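Local coordinates for protein alpha-glucosidase ([Eubacterium] rectale, PDB 6PNR) that probably hydrolyses alpha-linked sulfoquinovosides, glycosides of the sulfolipid sugar sulfoquinovose, as a GH31-family glycosidase, here held with an aza-sugar inhibitor, at residues A340-F352 / F391-Y403. Residues are numbered along the deposited sequence; the frame is centred on the assembly and turned at random.
With 9VH ([(3~{S},4~{R},5~{R})-4,5-bis(oxidanyl)piperidin-3-yl]methanesulfonic acid), chain C.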
ATOM      1  N   ALA A 340       9.026  17.505 -26.458  1.00 35.90           N
ATOM      2  CA  ALA A 340       8.361  16.212 -26.593  1.00 37.19           C
ATOM      3  C   ALA A 340       6.873  16.402 -26.882  1.00 34.63           C
ATOM      4  O   ALA A 340       6.232  17.328 -26.379  1.00 35.50           O
ATOM      5  CB  ALA A 340       8.543  15.389 -25.321  1.00 34.22           C
ATOM      6  N   THR A 341       6.314  15.495 -27.683  1.00 35.85           N
ATOM      7  CA  THR A 341       4.962  15.642 -28.207  1.00 36.06           C
ATOM      8  C   THR A 341       4.097  14.450 -27.830  1.00 40.09           C
ATOM      9  O   THR A 341       4.592  13.385 -27.454  1.00 42.97           O
ATOM     10  CB  THR A 341       4.974  15.790 -29.736  1.00 42.97           C
ATOM     11  OG1 THR A 341       5.734  14.717 -30.311  1.00 42.13           O
ATOM     12  CG2 THR A 341       5.601  17.109 -30.135  1.00 35.17           C
ATOM     13  N   LYS A 342       2.786  14.634 -27.940  1.00 41.73           N
ATOM     14  CA  LYS A 342       1.859  13.544 -27.694  1.00 43.12           C
ATOM     15  C   LYS A 342       1.600  12.772 -28.988  1.00 46.68           C
ATOM     16  O   LYS A 342       2.060  13.148 -30.067  1.00 43.58           O
ATOM     17  CB  LYS A 342       0.545  14.073 -27.120  1.00 47.92           C
ATOM     18  CG  LYS A 342       0.707  15.102 -26.024  1.00 45.36           C
ATOM     19  CD  LYS A 342      -0.637  15.487 -25.461  1.00 51.30           C
ATOM     20  CE  LYS A 342      -1.131  14.455 -24.458  1.00 55.81           C
ATOM     21  NZ  LYS A 342      -0.882  14.905 -23.047  1.00 59.16           N
ATOM     22  N   ALA A 343       0.845  11.676 -28.867  1.00 48.05           N
ATOM     23  CA  ALA A 343       0.431  10.935 -30.055  1.00 50.53           C
ATOM     24  C   ALA A 343      -0.372  11.814 -31.011  1.00 50.70           C
ATOM     25  O   ALA A 343      -0.226  11.706 -32.232  1.00 54.06           O
ATOM     26  CB  ALA A 343      -0.379   9.702 -29.657  1.00 51.75           C
ATOM     27  N   ASP A 344      -1.200  12.714 -30.477  1.00 45.59           N
ATOM     28  CA  ASP A 344      -1.983  13.599 -31.334  1.00 51.95           C
ATOM     29  C   ASP A 344      -1.170  14.737 -31.944  1.00 47.61           C
ATOM     30  O   ASP A 344      -1.756  15.592 -32.618  1.00 46.09           O
ATOM     31  CB  ASP A 344      -3.184  14.166 -30.563  1.00 48.90           C
ATOM     32  CG  ASP A 344      -2.791  15.122 -29.443  1.00 51.47           C
ATOM     33  OD1 ASP A 344      -1.592  15.462 -29.289  1.00 53.12           O
ATOM     34  OD2 ASP A 344      -3.712  15.545 -28.708  1.00 50.27           O
ATOM     35  N   GLY A 345       0.148  14.787 -31.714  1.00 47.16           N
ATOM     36  CA  GLY A 345       1.032  15.734 -32.374  1.00 42.64           C
ATOM     37  C   GLY A 345       1.311  17.017 -31.606  1.00 43.31           C
ATOM     38  O   GLY A 345       2.267  17.728 -31.948  1.00 40.90           O
ATOM     39  N   SER A 346       0.510  17.337 -30.588  1.00 45.90           N
ATOM     40  CA  SER A 346       0.705  18.563 -29.822  1.00 46.43           C
ATOM     41  C   SER A 346       1.867  18.410 -28.841  1.00 43.77           C
ATOM     42  O   SER A 346       2.283  17.300 -28.502  1.00 38.45           O
ATOM     43  CB  SER A 346      -0.571  18.932 -29.063  1.00 46.34           C
ATOM     44  OG  SER A 346      -0.944  17.909 -28.149  1.00 45.89           O
ATOM     45  N   ASP A 347       2.396  19.546 -28.388  1.00 39.24           N
ATOM     46  CA  ASP A 347       3.416  19.506 -27.348  1.00 47.53           C
ATOM     47  C   ASP A 347       2.813  18.998 -26.046  1.00 44.99           C
ATOM     48  O   ASP A 347       1.702  19.373 -25.662  1.00 44.38           O
ATOM     49  CB  ASP A 347       4.040  20.882 -27.131  1.00 43.13           C
ATOM     50  CG  ASP A 347       4.853  21.342 -28.314  1.00 46.97           C
ATOM     51  OD1 ASP A 347       5.240  20.474 -29.131  1.00 46.04           O
ATOM     52  OD2 ASP A 347       5.105  22.563 -28.425  1.00 45.75           O
ATOM     53  N   TYR A 348       3.538  18.111 -25.378  1.00 41.06           N
ATOM     54  CA  TYR A 348       3.091  17.597 -24.095  1.00 37.14           C
ATOM     55  C   TYR A 348       3.354  18.665 -23.039  1.00 37.28           C
ATOM     56  O   TYR A 348       4.487  19.136 -22.900  1.00 38.24           O
ATOM     57  CB  TYR A 348       3.815  16.288 -23.778  1.00 38.54           C
ATOM     58  CG  TYR A 348       3.173  15.444 -22.699  1.00 41.66           C
ATOM     59  CD1 TYR A 348       2.844  15.984 -21.462  1.00 35.63           C
ATOM     60  CD2 TYR A 348       2.891  14.100 -22.922  1.00 41.59           C
ATOM     61  CE1 TYR A 348       2.260  15.203 -20.472  1.00 36.88           C
ATOM     62  CE2 TYR A 348       2.307  13.319 -21.941  1.00 43.55           C
ATOM     63  CZ  TYR A 348       1.991  13.880 -20.715  1.00 38.37           C
ATOM     64  OH  TYR A 348       1.408  13.111 -19.731  1.00 36.91           O
ATOM     65  N   LEU A 349       2.312  19.074 -22.323  1.00 34.94           N
ATOM     66  CA  LEU A 349       2.436  20.045 -21.243  1.00 35.80           C
ATOM     67  C   LEU A 349       2.282  19.302 -19.925  1.00 38.06           C
ATOM     68  O   LEU A 349       1.196  18.809 -19.612  1.00 34.01           O
ATOM     69  CB  LEU A 349       1.407  21.165 -21.376  1.00 40.03           C
ATOM     70  CG  LEU A 349       1.722  22.206 -22.461  1.00 43.03           C
ATOM     71  CD1 LEU A 349       0.732  23.345 -22.419  1.00 41.52           C
ATOM     72  CD2 LEU A 349       3.132  22.739 -22.296  1.00 44.04           C
ATOM     73  N   VAL A 350       3.369  19.210 -19.165  1.00 30.42           N
ATOM     74  CA  VAL A 350       3.369  18.524 -17.878  1.00 30.01           C
ATOM     75  C   VAL A 350       2.945  19.500 -16.787  1.00 28.03           C
ATOM     76  O   VAL A 350       3.443  20.633 -16.720  1.00 32.37           O
ATOM     77  CB  VAL A 350       4.753  17.929 -17.580  1.00 32.14           C
ATOM     78  CG1 VAL A 350       4.768  17.241 -16.207  1.00 32.54           C
ATOM     79  CG2 VAL A 350       5.162  16.945 -18.695  1.00 33.01           C
ATOM     80  N   ASP A 351       2.040  19.049 -15.914  1.00 32.07           N
ATOM     81  CA  ASP A 351       1.581  19.831 -14.769  1.00 36.01           C
ATOM     82  C   ASP A 351       2.583  19.696 -13.626  1.00 30.30           C
ATOM     83  O   ASP A 351       2.770  18.604 -13.076  1.00 33.67           O
ATOM     84  CB  ASP A 351       0.193  19.355 -14.335  1.00 35.22           C
ATOM     85  CG  ASP A 351      -0.378  20.160 -13.169  1.00 41.94           C
ATOM     86  OD1 ASP A 351       0.216  21.184 -12.778  1.00 37.26           O
ATOM     87  OD2 ASP A 351      -1.434  19.765 -12.633  1.00 45.26           O
ATOM     88  N   PHE A 352       3.238  20.794 -13.269  1.00 31.16           N
ATOM     89  CA  PHE A 352       4.193  20.789 -12.168  1.00 29.82           C
ATOM     90  C   PHE A 352       3.588  21.302 -10.870  1.00 32.57           C
ATOM     91  O   PHE A 352       4.309  21.452  -9.876  1.00 33.76           O
ATOM     92  CB  PHE A 352       5.433  21.602 -12.549  1.00 25.94           C
ATOM     93  CG  PHE A 352       6.351  20.867 -13.478  1.00 29.61           C
ATOM     94  CD1 PHE A 352       7.366  20.076 -12.981  1.00 28.52           C
ATOM     95  CD2 PHE A 352       6.152  20.911 -14.847  1.00 27.32           C
ATOM     96  CE1 PHE A 352       8.196  19.370 -13.838  1.00 32.53           C
ATOM     97  CE2 PHE A 352       6.968  20.209 -15.707  1.00 29.67           C
ATOM     98  CZ  PHE A 352       7.993  19.433 -15.205  1.00 31.54           C
ATOM     99  N   PHE A 391      15.826  18.856 -11.292  1.00 26.74           N
ATOM    100  CA  PHE A 391      14.837  17.964 -11.883  1.00 28.26           C
ATOM    101  C   PHE A 391      15.454  16.951 -12.840  1.00 26.48           C
ATOM    102  O   PHE A 391      16.644  16.646 -12.752  1.00 28.36           O
ATOM    103  CB  PHE A 391      13.743  18.772 -12.585  1.00 27.41           C
ATOM    104  CG  PHE A 391      12.777  19.448 -11.631  1.00 27.97           C
ATOM    105  CD1 PHE A 391      11.685  18.759 -11.124  1.00 31.68           C
ATOM    106  CD2 PHE A 391      12.964  20.764 -11.245  1.00 27.64           C
ATOM    107  CE1 PHE A 391      10.781  19.381 -10.255  1.00 31.69           C
ATOM    108  CE2 PHE A 391      12.068  21.394 -10.368  1.00 25.47           C
ATOM    109  CZ  PHE A 391      10.986  20.696  -9.868  1.00 31.67           C
ATOM    110  N   GLY A 392      14.640  16.425 -13.753  1.00 28.18           N
ATOM    111  CA  GLY A 392      15.011  15.304 -14.592  1.00 27.76           C
ATOM    112  C   GLY A 392      14.199  14.046 -14.350  1.00 27.10           C
ATOM    113  O   GLY A 392      14.417  13.054 -15.057  1.00 28.09           O
ATOM    114  N   GLU A 393      13.261  14.053 -13.396  1.00 27.14           N
ATOM    115  CA  GLU A 393      12.523  12.858 -12.984  1.00 28.02           C
ATOM    116  C   GLU A 393      11.120  12.770 -13.564  1.00 27.07           C
ATOM    117  O   GLU A 393      10.427  11.777 -13.310  1.00 26.43           O
ATOM    118  CB  GLU A 393      12.397  12.787 -11.452  1.00 23.89           C
ATOM    119  CG  GLU A 393      13.636  13.150 -10.656  1.00 27.07           C
ATOM    120  CD  GLU A 393      13.742  14.651 -10.394  1.00 30.59           C
ATOM    121  OE1 GLU A 393      12.979  15.415 -11.019  1.00 31.14           O
ATOM    122  OE2 GLU A 393      14.582  15.059  -9.562  1.00 26.50           O
ATOM    123  N   TYR A 394      10.665  13.777 -14.307  1.00 25.55           N
ATOM    124  CA  TYR A 394       9.236  13.945 -14.562  1.00 30.43           C
ATOM    125  C   TYR A 394       8.807  13.493 -15.950  1.00 29.39           C
ATOM    126  O   TYR A 394       7.765  13.949 -16.431  1.00 33.35           O
ATOM    127  CB  TYR A 394       8.825  15.410 -14.400  1.00 25.60           C
ATOM    128  CG  TYR A 394       8.513  15.891 -12.998  1.00 27.94           C
ATOM    129  CD1 TYR A 394       9.471  15.868 -12.010  1.00 29.99           C
ATOM    130  CD2 TYR A 394       7.270  16.439 -12.695  1.00 30.82           C
ATOM    131  CE1 TYR A 394       9.198  16.341 -10.743  1.00 30.34           C
ATOM    132  CE2 TYR A 394       6.991  16.930 -11.431  1.00 28.93           C
ATOM    133  CZ  TYR A 394       7.961  16.867 -10.458  1.00 27.50           C
ATOM    134  OH  TYR A 394       7.715  17.338  -9.189  1.00 29.31           O
ATOM    135  N   LEU A 395       9.578  12.656 -16.627  1.00 30.94           N
ATOM    136  CA  LEU A 395       9.145  12.287 -17.979  1.00 27.82           C
ATOM    137  C   LEU A 395       7.954  11.342 -17.887  1.00 30.98           C
ATOM    138  O   LEU A 395       8.069  10.264 -17.283  1.00 28.48           O
ATOM    139  CB  LEU A 395      10.264  11.646 -18.795  1.00 27.54           C
ATOM    140  CG  LEU A 395       9.906  11.376 -20.272  1.00 28.13           C
ATOM    141  CD1 LEU A 395      10.021  12.644 -21.097  1.00 29.94           C
ATOM    142  CD2 LEU A 395      10.781  10.280 -20.863  1.00 29.46           C
ATOM    143  N   PRO A 396       6.809  11.688 -18.464  1.00 27.80           N
ATOM    144  CA  PRO A 396       5.647  10.797 -18.400  1.00 32.99           C
ATOM    145  C   PRO A 396       5.828   9.606 -19.327  1.00 32.01           C
ATOM    146  O   PRO A 396       6.740   9.548 -20.149  1.00 31.36           O
ATOM    147  CB  PRO A 396       4.479  11.686 -18.834  1.00 35.22           C
ATOM    148  CG  PRO A 396       5.110  12.752 -19.662  1.00 33.12           C
ATOM    149  CD  PRO A 396       6.521  12.943 -19.176  1.00 29.11           C
ATOM    150  N   THR A 397       4.936   8.627 -19.168  1.00 32.65           N
ATOM    151  CA  THR A 397       4.984   7.420 -19.977  1.00 35.12           C
ATOM    152  C   THR A 397       3.704   7.181 -20.762  1.00 43.45           C
ATOM    153  O   THR A 397       3.635   6.211 -21.524  1.00 38.14           O
ATOM    154  CB  THR A 397       5.243   6.193 -19.097  1.00 37.32           C
ATOM    155  OG1 THR A 397       4.131   6.011 -18.206  1.00 37.26           O
ATOM    156  CG2 THR A 397       6.525   6.349 -18.299  1.00 35.35           C
ATOM    157  N   ASP A 398       2.686   8.021 -20.592  1.00 43.10           N
ATOM    158  CA  ASP A 398       1.353   7.639 -21.040  1.00 46.13           C
ATOM    159  C   ASP A 398       1.162   7.916 -22.524  1.00 53.34           C
ATOM    160  O   ASP A 398       0.680   7.052 -23.265  1.00 62.92           O
ATOM    161  CB  ASP A 398       0.282   8.352 -20.199  1.00 44.59           C
ATOM    162  CG  ASP A 398       0.460   9.874 -20.150  1.00 47.64           C
ATOM    163  OD1 ASP A 398       1.387  10.407 -20.793  1.00 51.63           O
ATOM    164  OD2 ASP A 398      -0.343  10.544 -19.462  1.00 50.53           O
ATOM    165  N   ASP A 399       1.551   9.102 -22.982  1.00 45.42           N
ATOM    166  CA  ASP A 399       1.151   9.556 -24.304  1.00 45.63           C
ATOM    167  C   ASP A 399       2.186  10.572 -24.793  1.00 48.14           C
ATOM    168  O   ASP A 399       1.914  11.756 -25.000  1.00 41.46           O
ATOM    169  CB  ASP A 399      -0.257  10.153 -24.259  1.00 50.76           C
ATOM    170  CG  ASP A 399      -0.765  10.563 -25.620  1.00 49.31           C
ATOM    171  OD1 ASP A 399      -0.051  10.334 -26.617  1.00 52.05           O
ATOM    172  OD2 ASP A 399      -1.884  11.115 -25.685  1.00 59.47           O
ATOM    173  N   ILE A 400       3.412  10.104 -25.003  1.00 43.72           N
ATOM    174  CA  ILE A 400       4.511  11.000 -25.317  1.00 41.49           C
ATOM    175  C   ILE A 400       5.425  10.336 -26.335  1.00 42.27           C
ATOM    176  O   ILE A 400       5.575   9.109 -26.363  1.00 38.13           O
ATOM    177  CB  ILE A 400       5.269  11.409 -24.035  1.00 39.46           C
ATOM    178  CG1 ILE A 400       6.207  12.587 -24.301  1.00 43.37           C
ATOM    179  CG2 ILE A 400       5.995  10.221 -23.436  1.00 40.05           C
ATOM    180  CD1 ILE A 400       6.646  13.309 -23.028  1.00 43.62           C
ATOM    181  N   CYS A 401       6.010  11.165 -27.199  1.00 41.32           N
ATOM    182  CA  CYS A 401       6.856  10.721 -28.300  1.00 40.71           C
ATOM    183  C   CYS A 401       8.182  11.462 -28.231  1.00 36.76           C
ATOM    184  O   CYS A 401       8.209  12.689 -28.093  1.00 40.13           O
ATOM    185  CB  CYS A 401       6.178  10.969 -29.664  1.00 39.87           C
ATOM    186  SG  CYS A 401       4.585  10.108 -29.906  1.00 53.36           S
ATOM    187  N   LEU A 402       9.274  10.714 -28.326  1.00 36.02           N
ATOM    188  CA  LEU A 402      10.622  11.258 -28.300  1.00 37.88           C
ATOM    189  C   LEU A 402      11.292  11.083 -29.657  1.00 40.38           C
ATOM    190  O   LEU A 402      11.075  10.083 -30.348  1.00 36.87           O
ATOM    191  CB  LEU A 402      11.449  10.576 -27.212  1.00 35.81           C
ATOM    192  CG  LEU A 402      10.656  10.715 -25.915  1.00 41.08           C
ATOM    193  CD1 LEU A 402      11.132   9.745 -24.892  1.00 44.26           C
ATOM    194  CD2 LEU A 402      10.749  12.152 -25.402  1.00 35.38           C
ATOM    195  N   TYR A 403      12.104  12.070 -30.026  1.00 36.35           N
ATOM    196  CA  TYR A 403      12.867  12.009 -31.265  1.00 39.56           C
ATOM    197  C   TYR A 403      13.639  10.701 -31.393  1.00 41.56           C
ATOM    198  O   TYR A 403      13.786  10.169 -32.497  1.00 39.38           O
ATOM    199  CB  TYR A 403      13.823  13.198 -31.327  1.00 36.52           C
ATOM    200  CG  TYR A 403      14.622  13.286 -32.608  1.00 38.99           C
ATOM    201  CD1 TYR A 403      15.816  12.593 -32.757  1.00 41.43           C
ATOM    202  CD2 TYR A 403      14.187  14.083 -33.666  1.00 40.96           C
ATOM    203  CE1 TYR A 403      16.557  12.676 -33.930  1.00 48.42           C
ATOM    204  CE2 TYR A 403      14.920  14.174 -34.846  1.00 44.32           C
ATOM    205  CZ  TYR A 403      16.104  13.467 -34.972  1.00 48.01           C
ATOM    206  OH  TYR A 403      16.843  13.551 -36.137  1.00 54.64           O
TER
HETATM  207  O1  9VH C 701      10.157  25.704  -6.612  1.00 27.86           O
HETATM  208  S1  9VH C 701      10.890  25.368  -7.820  1.00 26.85           S
HETATM  209  O2  9VH C 701      10.452  24.093  -8.332  1.00 27.71           O
HETATM  210  O3  9VH C 701      10.849  26.448  -8.775  1.00 25.35           O
HETATM  211  C1  9VH C 701      12.572  25.198  -7.290  1.00 24.09           C
HETATM  212  C2  9VH C 701      12.824  24.029  -6.329  1.00 25.00           C
HETATM  213  C3  9VH C 701      12.784  22.739  -7.134  1.00 30.34           C
HETATM  214  N1  9VH C 701      13.284  21.526  -6.487  1.00 27.13           N
HETATM  215  C4  9VH C 701      14.605  21.719  -5.889  1.00 22.44           C
HETATM  216  C5  9VH C 701      14.573  22.887  -4.916  1.00 25.66           C
HETATM  217  O4  9VH C 701      15.875  23.032  -4.354  1.00 26.17           O
HETATM  218  C6  9VH C 701      14.182  24.166  -5.644  1.00 24.40           C
HETATM  219  O5  9VH C 701      14.164  25.268  -4.740  1.00 25.73           O
HETATM  220  O   HOH W   1      -2.397  12.432 -27.716  1.00 52.17           O
HETATM  221  O   HOH W   2       7.159  20.113  -9.157  1.00 33.30           O
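In the TIM-barrel domain of this GH31 enzyme, the loop that follows barrel strand 386-389 packs against the loop and edge strand of 340-352, from the inhibitor pocket out to the surface. At the pocket end, F352 turns its edge to the face of F391 (planes at 87°), while CE1 of F352 lies 3.3 Å from CD2 of Y394, the planes only 22° apart but displaced so that the rings hardly overlap. F391 brings CE2 to 3.6 Å from C3 of inhibitor 9VH. Midway stands Y348, where CG anti to the backbone N (chi1 -163°) carries the ring toward 391-403. P396 CG makes a CH-pi contact on one face of the Y348 ring, 3.8 Å from its centroid; K342 NZ sits over the opposite face. Y348 OH donates to the syn lone pair of D398 OD1 at 2.9 Å. Were Y348 cut back to an alanine, D398 would probably lose this donor and a gap would open between P396 and K342. At the outer end, T341 and C401 form a single antiparallel bridge, whose C401 N to T341 O bond measures 2.6 Å. Beside it, A343 N meets D399 OD1 on the syn side at 2.8 Å.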